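Local coordinates for protein endo-b-1,4-glucanase (Nasutitermes takasagoensis, PDB 1KS8) that probably cleaves internal beta-1,4-glucosidic linkages in cellulose and related beta-glucans, as a family 9 glycosyl hydrolase from a termite, at residues A[301-315]-A[416-428]. Residues are numbered along the deposited sequence; the frame is centred on the assembly and turned at random.
Sequences WGTLRHAANAAFIML and DYNAGFQSALAAL
Arg305 packs obliquely against Tyr417, whose CE1 sits over one face of the guanidinium, toward its rim and 3.7 Å from NH1, with the two planes turned 64° apart. With CG anti to the backbone N (chi1 161°) and bends at chi2 and chi3, the arginine folds back along its own helix start. There NH2 donates a nearly straight 2.9 Å bond to Trp301 O, from above the carbonyl plane, and NE reaches Gly302 O, which also accepts from His306 N. These two bonds fix the guanidinium's rotation; Asp416 OD1, 4.0 Å from NH1 and well out of the guanidinium plane, adds a long, purely electrostatic salt bridge. Gly302, the N-cap residue, brings its CA to 3.4 Å from Tyr417 OH, and a water links its N to that hydroxyl.

Further along, Gly420 leaves room for Asn309, whose OD1 comes 3.6 Å from Gly420 CA. Two waters donate to this oxygen and bridge it to Tyr417 O and Phe421 N, and to Asp416 O and Gly420 N, while ND2 is held by Leu251 O. Ser423 CB then rests over the Phe312 ring in a CH-pi contact, 3.4 Å from CE1, its OG bonded to Val71 O; Trp74 meets the same ring edge-to-face. Leu315 CD1 touches the methyls of both Ala424 and Ala427, and its CD2 approaches Leu428.

The helices run roughly parallel: the axes of the two segments approach to 7.7 Å and their directions differ by 37°, a close, buried helix pair of the (alpha/alpha)6 barrel of family 9 glucanases, its Tyr417 end beside Glu412, a predicted active-site residue.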
loop_
_atom_site.group_PDB
_atom_site.type_symbol
_atom_site.label_atom_id
_atom_site.label_comp_id
_atom_site.label_asym_id
_atom_site.label_seq_id
_atom_site.Cartn_x
_atom_site.Cartn_y
_atom_site.Cartn_z
ATOM N N TRP A 301 -0.220 -14.795 -6.024
ATOM C CA TRP A 301 0.307 -13.990 -4.920
ATOM C C TRP A 301 -0.603 -12.807 -4.618
ATOM O O TRP A 301 -0.901 -12.004 -5.500
ATOM C CB TRP A 301 1.710 -13.470 -5.240
ATOM C CG TRP A 301 2.723 -14.543 -5.496
ATOM C CD1 TRP A 301 3.250 -14.903 -6.706
ATOM C CD2 TRP A 301 3.347 -15.385 -4.519
ATOM N NE1 TRP A 301 4.166 -15.915 -6.542
ATOM C CE2 TRP A 301 4.245 -16.231 -5.211
ATOM C CE3 TRP A 301 3.238 -15.508 -3.127
ATOM C CZ2 TRP A 301 5.030 -17.189 -4.557
ATOM C CZ3 TRP A 301 4.018 -16.462 -2.475
ATOM C CH2 TRP A 301 4.903 -17.291 -3.193
ATOM N N GLY A 302 -1.030 -12.699 -3.364
ATOM C CA GLY A 302 -1.908 -11.606 -2.979
ATOM C C GLY A 302 -3.104 -11.530 -3.908
ATOM O O GLY A 302 -3.426 -10.474 -4.454
ATOM N N THR A 303 -3.776 -12.662 -4.074
ATOM C CA THR A 303 -4.931 -12.755 -4.956
ATOM C C THR A 303 -6.026 -11.730 -4.655
ATOM O O THR A 303 -6.487 -11.029 -5.556
ATOM C CB THR A 303 -5.521 -14.176 -4.908
ATOM O OG1 THR A 303 -4.495 -15.118 -5.249
ATOM C CG2 THR A 303 -6.666 -14.323 -5.894
ATOM N N LEU A 304 -6.449 -11.633 -3.400
ATOM C CA LEU A 304 -7.492 -10.673 -3.060
ATOM C C LEU A 304 -7.003 -9.242 -3.271
ATOM O O LEU A 304 -7.769 -8.378 -3.695
ATOM C CB LEU A 304 -7.968 -10.886 -1.621
ATOM C CG LEU A 304 -8.766 -12.185 -1.446
ATOM C CD1 LEU A 304 -8.947 -12.487 0.025
ATOM C CD2 LEU A 304 -10.118 -12.064 -2.137
ATOM N N ARG A 305 -5.731 -8.998 -2.977
ATOM C CA ARG A 305 -5.135 -7.681 -3.167
ATOM C C ARG A 305 -5.259 -7.265 -4.634
ATOM O O ARG A 305 -5.564 -6.113 -4.938
ATOM C CB ARG A 305 -3.660 -7.716 -2.735
ATOM C CG ARG A 305 -2.766 -6.587 -3.265
ATOM C CD ARG A 305 -2.245 -6.881 -4.674
ATOM N NE ARG A 305 -1.518 -8.150 -4.761
ATOM C CZ ARG A 305 -0.246 -8.326 -4.415
ATOM N NH1 ARG A 305 0.473 -7.313 -3.945
ATOM N NH2 ARG A 305 0.314 -9.524 -4.546
ATOM N N HIS A 306 -5.025 -8.201 -5.551
ATOM C CA HIS A 306 -5.137 -7.875 -6.967
ATOM C C HIS A 306 -6.577 -7.539 -7.340
ATOM O O HIS A 306 -6.817 -6.609 -8.110
ATOM C CB HIS A 306 -4.630 -9.032 -7.839
ATOM C CG HIS A 306 -3.137 -9.161 -7.866
ATOM N ND1 HIS A 306 -2.310 -8.149 -8.305
ATOM C CD2 HIS A 306 -2.324 -10.187 -7.520
ATOM C CE1 HIS A 306 -1.052 -8.547 -8.227
ATOM N NE2 HIS A 306 -1.033 -9.781 -7.754
ATOM N N ALA A 307 -7.535 -8.288 -6.797
ATOM C CA ALA A 307 -8.945 -8.035 -7.093
ATOM C C ALA A 307 -9.390 -6.696 -6.508
ATOM O O ALA A 307 -10.144 -5.952 -7.141
ATOM C CB ALA A 307 -9.807 -9.163 -6.542
ATOM N N ALA A 308 -8.921 -6.380 -5.303
ATOM C CA ALA A 308 -9.285 -5.116 -4.674
ATOM C C ALA A 308 -8.614 -3.941 -5.392
ATOM O O ALA A 308 -9.198 -2.866 -5.505
ATOM C CB ALA A 308 -8.903 -5.131 -3.200
ATOM N N ASN A 309 -7.387 -4.135 -5.870
ATOM C CA ASN A 309 -6.695 -3.071 -6.595
ATOM C C ASN A 309 -7.454 -2.780 -7.882
ATOM O O ASN A 309 -7.616 -1.624 -8.271
ATOM C CB ASN A 309 -5.261 -3.484 -6.940
ATOM C CG ASN A 309 -4.335 -3.432 -5.743
ATOM O OD1 ASN A 309 -4.760 -3.138 -4.628
ATOM N ND2 ASN A 309 -3.055 -3.718 -5.972
ATOM N N ALA A 310 -7.910 -3.838 -8.545
ATOM C CA ALA A 310 -8.668 -3.685 -9.778
ATOM C C ALA A 310 -9.969 -2.956 -9.453
ATOM O O ALA A 310 -10.401 -2.078 -10.205
ATOM C CB ALA A 310 -8.961 -5.048 -10.392
ATOM N N ALA A 311 -10.587 -3.312 -8.331
ATOM C CA ALA A 311 -11.831 -2.670 -7.922
ATOM C C ALA A 311 -11.615 -1.168 -7.758
ATOM O O ALA A 311 -12.461 -0.366 -8.156
ATOM C CB ALA A 311 -12.343 -3.275 -6.613
ATOM N N PHE A 312 -10.482 -0.778 -7.180
ATOM C CA PHE A 312 -10.226 0.644 -6.999
ATOM C C PHE A 312 -10.042 1.353 -8.335
ATOM O O PHE A 312 -10.511 2.475 -8.511
ATOM C CB PHE A 312 -9.001 0.890 -6.122
ATOM C CG PHE A 312 -8.827 2.332 -5.754
ATOM C CD1 PHE A 312 -9.809 2.991 -5.021
ATOM C CD2 PHE A 312 -7.721 3.051 -6.190
ATOM C CE1 PHE A 312 -9.696 4.348 -4.729
ATOM C CE2 PHE A 312 -7.599 4.411 -5.903
ATOM C CZ PHE A 312 -8.589 5.058 -5.173
ATOM N N ILE A 313 -9.356 0.709 -9.276
ATOM C CA ILE A 313 -9.169 1.310 -10.591
ATOM C C ILE A 313 -10.542 1.510 -11.229
ATOM O O ILE A 313 -10.793 2.526 -11.874
ATOM C CB ILE A 313 -8.287 0.420 -11.503
ATOM C CG1 ILE A 313 -6.830 0.486 -11.031
ATOM C CG2 ILE A 313 -8.390 0.877 -12.960
ATOM C CD1 ILE A 313 -6.206 1.879 -11.100
ATOM N N MET A 314 -11.436 0.547 -11.030
ATOM C CA MET A 314 -12.783 0.642 -11.585
ATOM C C MET A 314 -13.550 1.802 -10.963
ATOM O O MET A 314 -14.273 2.522 -11.656
ATOM C CB MET A 314 -13.548 -0.661 -11.355
ATOM C CG MET A 314 -13.047 -1.813 -12.200
ATOM S SD MET A 314 -14.022 -3.299 -11.943
ATOM C CE MET A 314 -12.915 -4.534 -12.614
ATOM N N LEU A 315 -13.397 1.982 -9.655
ATOM C CA LEU A 315 -14.076 3.067 -8.960
ATOM C C LEU A 315 -13.535 4.418 -9.428
ATOM O O LEU A 315 -14.289 5.388 -9.559
ATOM C CB LEU A 315 -13.911 2.897 -7.447
ATOM C CG LEU A 315 -14.735 1.724 -6.899
ATOM C CD1 LEU A 315 -14.216 1.294 -5.533
ATOM C CD2 LEU A 315 -16.197 2.130 -6.823
ATOM N N ASP A 416 0.791 -3.394 1.569
ATOM C CA ASP A 416 0.311 -3.123 0.219
ATOM C C ASP A 416 -0.962 -3.882 -0.133
ATOM O O ASP A 416 -1.670 -3.500 -1.058
ATOM C CB ASP A 416 1.406 -3.337 -0.853
ATOM C CG ASP A 416 1.899 -4.773 -0.958
ATOM O OD1 ASP A 416 1.292 -5.693 -0.381
ATOM O OD2 ASP A 416 2.920 -4.970 -1.654
ATOM N N TYR A 417 -1.280 -4.927 0.627
ATOM C CA TYR A 417 -2.502 -5.694 0.378
ATOM C C TYR A 417 -3.741 -4.877 0.746
ATOM O O TYR A 417 -4.771 -4.962 0.083
ATOM C CB TYR A 417 -2.530 -6.969 1.223
ATOM C CG TYR A 417 -1.762 -8.156 0.688
ATOM C CD1 TYR A 417 -0.771 -8.007 -0.283
ATOM C CD2 TYR A 417 -1.994 -9.431 1.203
ATOM C CE1 TYR A 417 -0.023 -9.108 -0.720
ATOM C CE2 TYR A 417 -1.258 -10.530 0.779
ATOM C CZ TYR A 417 -0.275 -10.364 -0.179
ATOM O OH TYR A 417 0.463 -11.458 -0.576
ATOM N N ASN A 418 -3.639 -4.096 1.817
ATOM C CA ASN A 418 -4.772 -3.300 2.280
ATOM C C ASN A 418 -4.958 -1.919 1.670
ATOM O O ASN A 418 -5.991 -1.293 1.904
ATOM C CB ASN A 418 -4.718 -3.137 3.804
ATOM C CG ASN A 418 -5.429 -4.253 4.537
ATOM O OD1 ASN A 418 -5.037 -5.416 4.454
ATOM N ND2 ASN A 418 -6.489 -3.901 5.260
ATOM N N ALA A 419 -3.992 -1.443 0.887
ATOM C CA ALA A 419 -4.083 -0.097 0.314
ATOM C C ALA A 419 -5.233 0.116 -0.663
ATOM O O ALA A 419 -6.110 0.945 -0.415
ATOM C CB ALA A 419 -2.756 0.284 -0.341
ATOM N N GLY A 420 -5.224 -0.608 -1.777
ATOM C CA GLY A 420 -6.298 -0.466 -2.748
ATOM C C GLY A 420 -7.632 -0.796 -2.104
ATOM O O GLY A 420 -8.635 -0.120 -2.328
ATOM N N PHE A 421 -7.621 -1.852 -1.295
ATOM C CA PHE A 421 -8.786 -2.329 -0.557
ATOM C C PHE A 421 -9.389 -1.211 0.296
ATOM O O PHE A 421 -10.585 -0.924 0.207
ATOM C CB PHE A 421 -8.345 -3.503 0.326
ATOM C CG PHE A 421 -9.409 -4.034 1.246
ATOM C CD1 PHE A 421 -10.544 -4.658 0.744
ATOM C CD2 PHE A 421 -9.236 -3.964 2.626
ATOM C CE1 PHE A 421 -11.494 -5.211 1.607
ATOM C CE2 PHE A 421 -10.176 -4.511 3.495
ATOM C CZ PHE A 421 -11.306 -5.137 2.985
ATOM N N GLN A 422 -8.558 -0.568 1.112
ATOM C CA GLN A 422 -9.048 0.502 1.972
ATOM C C GLN A 422 -9.587 1.686 1.178
ATOM O O GLN A 422 -10.630 2.248 1.521
ATOM C CB GLN A 422 -7.949 0.974 2.927
ATOM C CG GLN A 422 -8.471 1.953 3.974
ATOM C CD GLN A 422 -7.458 2.258 5.054
ATOM O OE1 GLN A 422 -6.966 1.357 5.735
ATOM N NE2 GLN A 422 -7.143 3.536 5.222
ATOM N N SER A 423 -8.887 2.067 0.115
ATOM C CA SER A 423 -9.345 3.183 -0.695
ATOM C C SER A 423 -10.662 2.848 -1.391
ATOM O O SER A 423 -11.512 3.721 -1.568
ATOM C CB SER A 423 -8.267 3.574 -1.707
ATOM O OG SER A 423 -7.149 4.118 -1.018
ATOM N N ALA A 424 -10.837 1.585 -1.773
ATOM C CA ALA A 424 -12.072 1.149 -2.419
ATOM C C ALA A 424 -13.220 1.218 -1.417
ATOM O O ALA A 424 -14.345 1.578 -1.769
ATOM C CB ALA A 424 -11.919 -0.278 -2.952
ATOM N N LEU A 425 -12.936 0.878 -0.162
ATOM C CA LEU A 425 -13.957 0.931 0.875
ATOM C C LEU A 425 -14.409 2.373 1.069
ATOM O O LEU A 425 -15.601 2.643 1.208
ATOM C CB LEU A 425 -13.412 0.368 2.191
ATOM C CG LEU A 425 -13.229 -1.150 2.230
ATOM C CD1 LEU A 425 -12.372 -1.539 3.424
ATOM C CD2 LEU A 425 -14.596 -1.821 2.297
ATOM N N ALA A 426 -13.455 3.300 1.080
ATOM C CA ALA A 426 -13.784 4.712 1.241
ATOM C C ALA A 426 -14.689 5.156 0.094
ATOM O O ALA A 426 -15.633 5.924 0.300
ATOM C CB ALA A 426 -12.508 5.547 1.258
ATOM N N ALA A 427 -14.400 4.674 -1.111
ATOM C CA ALA A 427 -15.199 5.018 -2.282
ATOM C C ALA A 427 -16.619 4.467 -2.147
ATOM O O ALA A 427 -17.592 5.165 -2.434
ATOM C CB ALA A 427 -14.539 4.472 -3.548
ATOM N N LEU A 428 -16.740 3.218 -1.707
ATOM C CA LEU A 428 -18.058 2.618 -1.545
ATOM C C LEU A 428 -18.878 3.391 -0.519
ATOM O O LEU A 428 -20.078 3.588 -0.703
ATOM C CB LEU A 428 -17.927 1.150 -1.134
ATOM C CG LEU A 428 -17.331 0.256 -2.227
ATOM C CD1 LEU A 428 -17.118 -1.151 -1.686
ATOM C CD2 LEU A 428 -18.254 0.231 -3.441
HETATM O O HOH W 1 0.190 -14.149 -1.253
HETATM O O HOH W 2 3.408 -7.977 -2.933
HETATM O O HOH W 3 -5.887 -3.995 -2.169
HETATM O O HOH W 4 -2.971 -2.025 -2.892
#